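Local coordinates for carbohydrate deacetylase Agd3 (Neosartorya fumigata, PDB 6NWZ), which probably removes N-acetyl groups from the fungal exopolysaccharide galactosaminogalactan, a step required for biofilm formation, at residues A[21-33]-A[71-85]. Numbering follows the deposited sequence.
Sequences GSVLSNILVIAKD and VGNYGGIVVAAEVSY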
ATOM      1  N   GLY A  21      22.572  15.448  26.650  1.00 84.17           N
ATOM      2  CA  GLY A  21      22.962  14.874  25.376  1.00 82.04           C
ATOM      3  C   GLY A  21      21.824  14.904  24.372  1.00 74.04           C
ATOM      4  O   GLY A  21      20.663  15.128  24.706  1.00 75.91           O
ATOM      5  N   SER A  22      22.177  14.682  23.108  1.00 65.92           N
ATOM      6  CA  SER A  22      21.213  14.659  22.014  1.00 65.65           C
ATOM      7  C   SER A  22      21.582  13.548  21.042  1.00 68.19           C
ATOM      8  O   SER A  22      22.760  13.227  20.864  1.00 66.70           O
ATOM      9  CB  SER A  22      21.159  15.999  21.271  1.00 66.64           C
ATOM     10  OG  SER A  22      20.744  17.035  22.141  1.00 94.42           O
ATOM     11  N   VAL A  23      20.563  12.966  20.413  1.00 49.45           N
ATOM     12  CA  VAL A  23      20.733  11.852  19.487  1.00 49.44           C
ATOM     13  C   VAL A  23      19.970  12.158  18.205  1.00 58.40           C
ATOM     14  O   VAL A  23      18.819  12.606  18.252  1.00 63.01           O
ATOM     15  CB  VAL A  23      20.243  10.523  20.101  1.00 44.19           C
ATOM     16  CG1 VAL A  23      20.467   9.371  19.136  1.00 45.87           C
ATOM     17  CG2 VAL A  23      20.931  10.257  21.431  1.00 51.40           C
ATOM     18  N   LEU A  24      20.610  11.918  17.062  1.00 55.69           N
ATOM     19  CA  LEU A  24      19.939  12.032  15.775  1.00 50.19           C
ATOM     20  C   LEU A  24      19.110  10.782  15.500  1.00 58.83           C
ATOM     21  O   LEU A  24      19.530   9.664  15.809  1.00 61.37           O
ATOM     22  CB  LEU A  24      20.960  12.243  14.659  1.00 47.30           C
ATOM     23  CG  LEU A  24      21.864  13.463  14.828  1.00 50.78           C
ATOM     24  CD1 LEU A  24      22.718  13.640  13.593  1.00 52.23           C
ATOM     25  CD2 LEU A  24      21.043  14.713  15.101  1.00 52.59           C
ATOM     26  N   SER A  25      17.925  10.975  14.910  1.00 58.85           N
ATOM     27  CA  SER A  25      16.966   9.895  14.689  1.00 41.44           C
ATOM     28  C   SER A  25      17.242   9.088  13.430  1.00 44.53           C
ATOM     29  O   SER A  25      16.319   8.462  12.895  1.00 53.81           O
ATOM     30  CB  SER A  25      15.542  10.455  14.633  1.00 54.32           C
ATOM     31  OG  SER A  25      15.152  10.994  15.882  1.00 62.21           O
ATOM     32  N   ASN A  26      18.476   9.088  12.940  1.00 42.56           N
ATOM     33  CA  ASN A  26      18.816   8.324  11.749  1.00 48.71           C
ATOM     34  C   ASN A  26      19.067   6.866  12.121  1.00 54.58           C
ATOM     35  O   ASN A  26      19.780   6.580  13.086  1.00 68.46           O
ATOM     36  CB  ASN A  26      20.046   8.926  11.079  1.00 51.19           C
ATOM     37  CG  ASN A  26      20.171   8.522   9.632  1.00 54.16           C
ATOM     38  OD1 ASN A  26      20.938   7.623   9.291  1.00 59.70           O
ATOM     39  ND2 ASN A  26      19.409   9.181   8.769  1.00 55.91           N
ATOM     40  N   ILE A  27      18.479   5.948  11.359  1.00 42.97           N
ATOM     41  CA  ILE A  27      18.608   4.519  11.627  1.00 40.25           C
ATOM     42  C   ILE A  27      19.752   3.956  10.795  1.00 51.41           C
ATOM     43  O   ILE A  27      19.770   4.096   9.566  1.00 45.24           O
ATOM     44  CB  ILE A  27      17.292   3.782  11.330  1.00 30.79           C
ATOM     45  CG1 ILE A  27      16.181   4.300  12.242  1.00 47.17           C
ATOM     46  CG2 ILE A  27      17.465   2.290  11.527  1.00 29.14           C
ATOM     47  CD1 ILE A  27      16.460   4.084  13.713  1.00 38.98           C
ATOM     48  N   LEU A  28      20.712   3.317  11.462  1.00 39.66           N
ATOM     49  CA  LEU A  28      21.853   2.701  10.794  1.00 38.81           C
ATOM     50  C   LEU A  28      21.525   1.249  10.460  1.00 43.73           C
ATOM     51  O   LEU A  28      21.273   0.440  11.360  1.00 39.55           O
ATOM     52  CB  LEU A  28      23.101   2.781  11.671  1.00 39.88           C
ATOM     53  CG  LEU A  28      24.368   2.147  11.099  1.00 45.03           C
ATOM     54  CD1 LEU A  28      24.721   2.782   9.761  1.00 37.56           C
ATOM     55  CD2 LEU A  28      25.521   2.266  12.088  1.00 36.97           C
ATOM     56  N   VAL A  29      21.529   0.923   9.169  1.00 45.72           N
ATOM     57  CA  VAL A  29      21.218  -0.417   8.685  1.00 42.97           C
ATOM     58  C   VAL A  29      22.508  -1.052   8.194  1.00 37.36           C
ATOM     59  O   VAL A  29      23.149  -0.535   7.271  1.00 46.68           O
ATOM     60  CB  VAL A  29      20.157  -0.392   7.574  1.00 34.25           C
ATOM     61  CG1 VAL A  29      19.989  -1.774   6.981  1.00 29.72           C
ATOM     62  CG2 VAL A  29      18.835   0.120   8.121  1.00 29.56           C
ATOM     63  N   ILE A  30      22.883  -2.173   8.805  1.00 39.72           N
ATOM     64  CA  ILE A  30      24.123  -2.883   8.505  1.00 41.02           C
ATOM     65  C   ILE A  30      23.758  -4.233   7.904  1.00 42.57           C
ATOM     66  O   ILE A  30      23.020  -5.013   8.517  1.00 40.53           O
ATOM     67  CB  ILE A  30      24.993  -3.052   9.760  1.00 44.80           C
ATOM     68  CG1 ILE A  30      25.385  -1.682  10.325  1.00 33.49           C
ATOM     69  CG2 ILE A  30      26.225  -3.883   9.447  1.00 49.18           C
ATOM     70  CD1 ILE A  30      26.128  -1.749  11.635  1.00 33.76           C
ATOM     71  N   ALA A  31      24.278  -4.511   6.710  1.00 35.67           N
ATOM     72  CA  ALA A  31      23.971  -5.751   6.011  1.00 35.36           C
ATOM     73  C   ALA A  31      25.136  -6.105   5.096  1.00 45.96           C
ATOM     74  O   ALA A  31      26.077  -5.327   4.926  1.00 62.18           O
ATOM     75  CB  ALA A  31      22.661  -5.637   5.222  1.00 33.62           C
ATOM     76  N   LYS A  32      25.066  -7.300   4.504  1.00 38.27           N
ATOM     77  CA  LYS A  32      26.156  -7.764   3.651  1.00 39.90           C
ATOM     78  C   LYS A  32      26.041  -7.216   2.233  1.00 45.62           C
ATOM     79  O   LYS A  32      27.052  -6.861   1.617  1.00 55.83           O
ATOM     80  CB  LYS A  32      26.196  -9.294   3.625  1.00 35.53           C
ATOM     81  CG  LYS A  32      26.227  -9.923   5.007  1.00 55.42           C
ATOM     82  CD  LYS A  32      26.867 -11.301   5.003  1.00 51.64           C
ATOM     83  CE  LYS A  32      26.226 -12.220   3.987  1.00 42.55           C
ATOM     84  NZ  LYS A  32      26.874 -13.558   4.003  1.00 48.82           N
ATOM     85  N   ASP A  33      24.825  -7.143   1.700  1.00 60.30           N
ATOM     86  CA  ASP A  33      24.587  -6.665   0.347  1.00 51.09           C
ATOM     87  C   ASP A  33      23.270  -5.902   0.329  1.00 49.07           C
ATOM     88  O   ASP A  33      22.556  -5.829   1.334  1.00 48.86           O
ATOM     89  CB  ASP A  33      24.570  -7.822  -0.659  1.00 46.94           C
ATOM     90  CG  ASP A  33      23.696  -8.979  -0.204  1.00 64.18           C
ATOM     91  OD1 ASP A  33      24.141  -9.768   0.655  1.00 73.62           O
ATOM     92  OD2 ASP A  33      22.554  -9.091  -0.694  1.00 76.30           O
ATOM     93  N   VAL A  71      26.717  14.448  20.822  1.00 69.80           N
ATOM     94  CA  VAL A  71      25.627  14.203  19.884  1.00 66.73           C
ATOM     95  C   VAL A  71      25.806  12.821  19.279  1.00 67.52           C
ATOM     96  O   VAL A  71      26.827  12.548  18.635  1.00 71.00           O
ATOM     97  CB  VAL A  71      25.563  15.267  18.777  1.00 69.67           C
ATOM     98  CG1 VAL A  71      24.746  14.753  17.609  1.00 60.18           C
ATOM     99  CG2 VAL A  71      24.955  16.546  19.320  1.00 71.65           C
ATOM    100  N   GLY A  72      24.815  11.953  19.480  1.00 62.53           N
ATOM    101  CA  GLY A  72      24.817  10.647  18.842  1.00 60.65           C
ATOM    102  C   GLY A  72      24.240  10.738  17.441  1.00 66.00           C
ATOM    103  O   GLY A  72      23.196  11.363  17.226  1.00 76.24           O
ATOM    104  N   ASN A  73      24.920  10.107  16.483  1.00 51.97           N
ATOM    105  CA  ASN A  73      24.547  10.238  15.081  1.00 54.38           C
ATOM    106  C   ASN A  73      23.448   9.279  14.646  1.00 53.89           C
ATOM    107  O   ASN A  73      22.925   9.433  13.537  1.00 60.94           O
ATOM    108  CB  ASN A  73      25.772  10.032  14.189  1.00 49.39           C
ATOM    109  CG  ASN A  73      26.622  11.277  14.077  1.00 65.52           C
ATOM    110  OD1 ASN A  73      26.450  12.227  14.841  1.00 64.24           O
ATOM    111  ND2 ASN A  73      27.544  11.283  13.122  1.00 74.93           N
ATOM    112  N   TYR A  74      23.080   8.306  15.475  1.00 46.85           N
ATOM    113  CA  TYR A  74      22.115   7.294  15.066  1.00 48.75           C
ATOM    114  C   TYR A  74      21.189   6.947  16.219  1.00 39.09           C
ATOM    115  O   TYR A  74      21.643   6.745  17.350  1.00 49.84           O
ATOM    116  CB  TYR A  74      22.826   6.036  14.556  1.00 43.61           C
ATOM    117  CG  TYR A  74      23.720   6.312  13.370  1.00 47.17           C
ATOM    118  CD1 TYR A  74      23.198   6.386  12.083  1.00 48.99           C
ATOM    119  CD2 TYR A  74      25.082   6.516  13.538  1.00 55.72           C
ATOM    120  CE1 TYR A  74      24.012   6.646  10.996  1.00 51.83           C
ATOM    121  CE2 TYR A  74      25.903   6.775  12.459  1.00 61.51           C
ATOM    122  CZ  TYR A  74      25.364   6.838  11.191  1.00 56.01           C
ATOM    123  OH  TYR A  74      26.186   7.096  10.116  1.00 60.33           O
ATOM    124  N   GLY A  75      19.895   6.886  15.926  1.00 36.77           N
ATOM    125  CA  GLY A  75      18.876   6.553  16.894  1.00 36.40           C
ATOM    126  C   GLY A  75      18.578   5.083  17.004  1.00 44.18           C
ATOM    127  O   GLY A  75      17.818   4.665  17.885  1.00 47.55           O
ATOM    128  N   GLY A  76      19.164   4.278  16.131  1.00 37.19           N
ATOM    129  CA  GLY A  76      18.944   2.849  16.160  1.00 36.28           C
ATOM    130  C   GLY A  76      19.892   2.164  15.209  1.00 40.20           C
ATOM    131  O   GLY A  76      20.451   2.790  14.300  1.00 48.68           O
ATOM    132  N   ILE A  77      20.078   0.870  15.438  1.00 35.16           N
ATOM    133  CA  ILE A  77      20.960   0.050  14.621  1.00 36.43           C
ATOM    134  C   ILE A  77      20.231  -1.237  14.271  1.00 44.41           C
ATOM    135  O   ILE A  77      19.624  -1.870  15.144  1.00 41.32           O
ATOM    136  CB  ILE A  77      22.288  -0.261  15.337  1.00 39.58           C
ATOM    137  CG1 ILE A  77      22.906   1.025  15.901  1.00 43.98           C
ATOM    138  CG2 ILE A  77      23.247  -0.942  14.378  1.00 30.60           C
ATOM    139  CD1 ILE A  77      23.995   0.797  16.933  1.00 33.01           C
ATOM    140  N   VAL A  78      20.273  -1.613  12.995  1.00 45.38           N
ATOM    141  CA  VAL A  78      19.695  -2.860  12.511  1.00 37.89           C
ATOM    142  C   VAL A  78      20.786  -3.629  11.786  1.00 39.32           C
ATOM    143  O   VAL A  78      21.451  -3.082  10.898  1.00 49.44           O
ATOM    144  CB  VAL A  78      18.493  -2.620  11.579  1.00 38.57           C
ATOM    145  CG1 VAL A  78      17.650  -3.883  11.469  1.00 28.22           C
ATOM    146  CG2 VAL A  78      17.659  -1.444  12.057  1.00 31.89           C
ATOM    147  N   VAL A  79      20.976  -4.889  12.165  1.00 37.43           N
ATOM    148  CA  VAL A  79      21.997  -5.741  11.573  1.00 33.57           C
ATOM    149  C   VAL A  79      21.340  -7.029  11.112  1.00 42.36           C
ATOM    150  O   VAL A  79      20.640  -7.687  11.891  1.00 44.34           O
ATOM    151  CB  VAL A  79      23.136  -6.050  12.560  1.00 32.25           C
ATOM    152  CG1 VAL A  79      24.334  -6.625  11.810  1.00 33.08           C
ATOM    153  CG2 VAL A  79      23.514  -4.801  13.346  1.00 29.06           C
ATOM    154  N   ALA A  80      21.577  -7.395   9.858  1.00 37.22           N
ATOM    155  CA  ALA A  80      20.977  -8.576   9.256  1.00 34.74           C
ATOM    156  C   ALA A  80      22.006  -9.698   9.199  1.00 37.99           C
ATOM    157  O   ALA A  80      23.069  -9.539   8.588  1.00 32.37           O
ATOM    158  CB  ALA A  80      20.447  -8.257   7.858  1.00 34.20           C
ATOM    159  N   ALA A  81      21.689 -10.823   9.847  1.00 43.34           N
ATOM    160  CA  ALA A  81      22.497 -12.043   9.794  1.00 42.37           C
ATOM    161  C   ALA A  81      23.904 -11.834  10.350  1.00 47.70           C
ATOM    162  O   ALA A  81      24.844 -12.529   9.954  1.00 42.85           O
ATOM    163  CB  ALA A  81      22.565 -12.601   8.368  1.00 27.77           C
ATOM    164  N   GLU A  82      24.060 -10.879  11.271  1.00 50.33           N
ATOM    165  CA  GLU A  82      25.345 -10.565  11.898  1.00 52.26           C
ATOM    166  C   GLU A  82      26.446 -10.279  10.881  1.00 52.14           C
ATOM    167  O   GLU A  82      27.629 -10.442  11.198  1.00 51.21           O
ATOM    168  CB  GLU A  82      25.801 -11.693  12.833  1.00 38.14           C
ATOM    169  CG  GLU A  82      25.013 -11.817  14.115  1.00 31.82           C
ATOM    170  CD  GLU A  82      25.336 -13.094  14.870  1.00 40.36           C
ATOM    171  OE1 GLU A  82      25.020 -14.189  14.359  1.00 50.85           O
ATOM    172  OE2 GLU A  82      25.908 -13.007  15.975  1.00 47.12           O
ATOM    173  N   VAL A  83      26.077  -9.825   9.678  1.00 42.68           N
ATOM    174  CA  VAL A  83      26.958  -9.730   8.511  1.00 37.31           C
ATOM    175  C   VAL A  83      28.012 -10.832   8.540  1.00 42.67           C
ATOM    176  O   VAL A  83      29.222 -10.567   8.524  1.00 45.64           O
ATOM    177  CB  VAL A  83      27.595  -8.331   8.379  1.00 44.90           C
ATOM    178  CG1 VAL A  83      26.529  -7.322   8.010  1.00 49.35           C
ATOM    179  CG2 VAL A  83      28.321  -7.888   9.647  1.00 44.01           C
ATOM    180  N   SER A  84      27.551 -12.080   8.557  1.00 42.42           N
ATOM    181  CA  SER A  84      28.406 -13.240   8.754  1.00 33.78           C
ATOM    182  C   SER A  84      28.756 -13.904   7.428  1.00 47.86           C
ATOM    183  O   SER A  84      27.896 -14.085   6.560  1.00 51.22           O
ATOM    184  CB  SER A  84      27.731 -14.259   9.671  1.00 40.45           C
ATOM    185  OG  SER A  84      28.516 -15.432   9.767  1.00 58.82           O
ATOM    186  N   TYR A  85      30.025 -14.276   7.288  1.00 43.10           N
ATOM    187  CA  TYR A  85      30.517 -15.003   6.129  1.00 39.15           C
ATOM    188  C   TYR A  85      31.233 -16.264   6.588  1.00 46.02           C
ATOM    189  O   TYR A  85      31.661 -16.375   7.740  1.00 49.70           O
ATOM    190  CB  TYR A  85      31.483 -14.160   5.291  1.00 46.60           C
ATOM    191  CG  TYR A  85      30.892 -12.925   4.655  1.00 50.20           C
ATOM    192  CD1 TYR A  85      30.773 -11.737   5.368  1.00 45.78           C
ATOM    193  CD2 TYR A  85      30.492 -12.935   3.328  1.00 55.63           C
ATOM    194  CE1 TYR A  85      30.251 -10.600   4.779  1.00 52.72           C
ATOM    195  CE2 TYR A  85      29.971 -11.808   2.729  1.00 57.14           C
ATOM    196  CZ  TYR A  85      29.852 -10.644   3.456  1.00 59.82           C
ATOM    197  OH  TYR A  85      29.330  -9.525   2.851  1.00 48.29           O
TER
HETATM  198  O   HOH W   1      23.353  -9.117   5.998  1.00 36.56           O
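Lys-32 and Tyr-85 meet where two parallel strands have just parted, and the lysine can be traced atom by atom. Its CB lies 3.2 Å from Tyr-85 OH, a hydroxyl hydrogen-bonded to the carbonyl of Val-56. CG rests on the backbone of Val-83, 3.6 Å from Val-83 CA. CD slides over one face of the tyrosine, 3.7 Å from the ring centroid in a CH-pi contact. A bend at chi3 (-53°) turns CE past the carbonyl of Ser-84 and brings NZ to two partners: Ser-84 O, to which it gives a hydrogen bond of 2.8 Å, and the face of the Tyr-85 ring, in a cation-pi contact. One water joins Lys-32 N to Ala-80 O as the strands separate.

Upstream, strands 27-31 and 76-80 run nearly parallel, 15° apart in direction. Val-78 is held through both its backbone polar atoms: its N gives to Leu-28 O and its O receives from Ile-30 N. Leu-28, Ile-30, Ile-77 and Val-79 share one sheet face, where Ile-30 CG2 reaches Val-83 CG1 at 3.7 Å; Ile-27, Val-29 and Val-78 occupy the other, with helix 34-47 covering Ile-27 and Val-29. Leu-28 CB sits off-centre against the Tyr-74 ring. Around Ser-25 regular pairing breaks, though Gly-75 N still bonds to Asn-26 O; it resumes at Gly-72, whose N gives to Ser-22 O and whose O receives from Leu-24 N. As Lys-32 illustrates, one side chain can lay methylene and charge on the same ring face. Strands 51-55 and 115-119 flank the two, giving the parallel sheet core of the CBM87 carbohydrate-binding module.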